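Local coordinates for protein 4-hydroxy-tetrahydrodipicolinate synthase (Aquifex aeolicus, PDB 2EHH) that probably catalyses the condensation of pyruvate with aspartate beta-semialdehyde to 4-hydroxy-tetrahydrodipicolinate, a step of lysine biosynthesis, through a Schiff-base intermediate, at residues A[145-150]-A[158-163]. Numbering follows the deposited sequence.
Sequences DTMFKL and VASKES
Met147 on the helical segment 145-150 and Ser160 on the strand segment 158-163 are the residues whose backbones come nearest, with 8.8 Å between their CA atoms, a gap bridged by side chains alone. The helix belongs to the outer layer of a TIM barrel, and the strand is the sixth of its eight parallel strands, joined to the helix by a short link. Both CB atoms of this pair are directed at the opposing segment. The methionine runs extended as far as SD and then bends at its last torsion (chi3 72°), which brings Met147 CE to 3.5 Å from both CB and OG of Ser160. This is van der Waals contact: no hydrogen bond joins the segments, and they bury 83 Å² in all. Ser160 OG donates a 2.6 Å hydrogen bond to Glu162 OE2, two residues along the strand. It meets the anti side of the carboxylate, tilted 34° out of its plane. Glu162 folds back at chi2 to present that oxygen, while its OE1 accepts a hydrogen bond from Asn133 ND2 and forms a salt bridge with Arg169 of helix 167-177. This buried carboxylate therefore has polar partners at both oxygens, and the nearby arginine would be expected to stabilise its negative charge. Replacing Glu162 by an alanine is likely to leave Arg169 without this carboxylate mate and the Ser160 hydroxyl without its short acceptor. Between Ser160 and Glu162, Lys161 has its side chain directed to the other side of the strand, against Tyr132, which places the Met147 contact away from this predicted Schiff-base lysine. The thioether skirts the carboxylate too: from Glu162 OE2, Met147 CE is 3.6 Å away and SD 4.0 Å.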
# COMPACT_ATOMS: atom_id res chain seq x y z
N ASP A 145 -4.98 -7.47 19.41
CA ASP A 145 -4.66 -7.26 20.82
C ASP A 145 -5.80 -6.46 21.46
O ASP A 145 -6.30 -6.81 22.52
CB ASP A 145 -3.36 -6.47 20.99
CG ASP A 145 -2.11 -7.33 20.87
OD1 ASP A 145 -2.24 -8.57 20.82
OD2 ASP A 145 -1.00 -6.76 20.83
N THR A 146 -6.20 -5.37 20.80
CA THR A 146 -7.26 -4.52 21.32
C THR A 146 -8.59 -5.28 21.37
O THR A 146 -9.31 -5.21 22.36
CB THR A 146 -7.43 -3.25 20.45
OG1 THR A 146 -6.21 -2.50 20.49
CG2 THR A 146 -8.57 -2.38 20.98
N MET A 147 -8.90 -6.03 20.31
CA MET A 147 -10.13 -6.80 20.26
C MET A 147 -10.14 -7.82 21.40
O MET A 147 -11.16 -8.02 22.06
CB MET A 147 -10.25 -7.55 18.93
CG MET A 147 -10.43 -6.64 17.73
SD MET A 147 -10.44 -7.55 16.18
CE MET A 147 -12.03 -8.35 16.27
N PHE A 148 -9.00 -8.45 21.63
CA PHE A 148 -8.87 -9.44 22.69
C PHE A 148 -9.17 -8.82 24.05
O PHE A 148 -9.93 -9.37 24.86
CB PHE A 148 -7.45 -10.01 22.69
CG PHE A 148 -7.18 -10.98 23.80
CD1 PHE A 148 -7.74 -12.25 23.78
CD2 PHE A 148 -6.38 -10.61 24.87
CE1 PHE A 148 -7.49 -13.15 24.81
CE2 PHE A 148 -6.12 -11.50 25.91
CZ PHE A 148 -6.68 -12.78 25.88
N LYS A 149 -8.56 -7.66 24.30
CA LYS A 149 -8.75 -6.95 25.56
C LYS A 149 -10.21 -6.56 25.72
O LYS A 149 -10.77 -6.65 26.81
CB LYS A 149 -7.86 -5.70 25.57
CG LYS A 149 -7.88 -4.91 26.88
CD LYS A 149 -6.95 -3.71 26.80
CE LYS A 149 -7.01 -2.84 28.05
NZ LYS A 149 -6.48 -3.52 29.26
N LEU A 150 -10.84 -6.13 24.63
CA LEU A 150 -12.24 -5.72 24.65
C LEU A 150 -13.21 -6.87 24.91
O LEU A 150 -14.11 -6.76 25.74
CB LEU A 150 -12.61 -5.04 23.33
CG LEU A 150 -12.19 -3.58 23.20
CD1 LEU A 150 -12.37 -3.11 21.76
CD2 LEU A 150 -13.06 -2.74 24.15
N VAL A 158 -19.44 -9.31 21.59
CA VAL A 158 -19.49 -10.70 21.14
C VAL A 158 -19.09 -11.07 19.72
O VAL A 158 -19.01 -12.25 19.40
CB VAL A 158 -20.91 -11.24 21.34
CG1 VAL A 158 -21.34 -11.05 22.79
CG2 VAL A 158 -21.87 -10.51 20.42
N ALA A 159 -18.86 -10.09 18.86
CA ALA A 159 -18.51 -10.42 17.49
C ALA A 159 -17.84 -9.28 16.74
O ALA A 159 -17.74 -8.16 17.25
CB ALA A 159 -19.75 -10.86 16.75
N SER A 160 -17.38 -9.59 15.54
CA SER A 160 -16.75 -8.59 14.69
C SER A 160 -17.07 -8.85 13.23
O SER A 160 -16.99 -9.99 12.76
CB SER A 160 -15.23 -8.59 14.87
OG SER A 160 -14.64 -7.60 14.02
N LYS A 161 -17.47 -7.80 12.51
CA LYS A 161 -17.74 -7.91 11.09
C LYS A 161 -16.41 -7.52 10.47
O LYS A 161 -15.97 -6.36 10.58
CB LYS A 161 -18.82 -6.92 10.66
CG LYS A 161 -19.05 -6.90 9.15
CD LYS A 161 -20.00 -5.77 8.73
CE LYS A 161 -20.19 -5.75 7.22
NZ LYS A 161 -20.91 -4.52 6.75
N GLU A 162 -15.76 -8.47 9.81
CA GLU A 162 -14.46 -8.23 9.22
C GLU A 162 -14.46 -8.04 7.70
O GLU A 162 -14.63 -9.00 6.95
CB GLU A 162 -13.51 -9.36 9.59
CG GLU A 162 -13.13 -9.43 11.06
CD GLU A 162 -12.29 -8.24 11.51
OE1 GLU A 162 -11.52 -7.71 10.67
OE2 GLU A 162 -12.37 -7.86 12.69
N SER A 163 -14.29 -6.80 7.27
CA SER A 163 -14.21 -6.49 5.85
C SER A 163 -12.72 -6.27 5.64
O SER A 163 -12.24 -5.14 5.60
CB SER A 163 -14.96 -5.20 5.51
OG SER A 163 -16.35 -5.36 5.74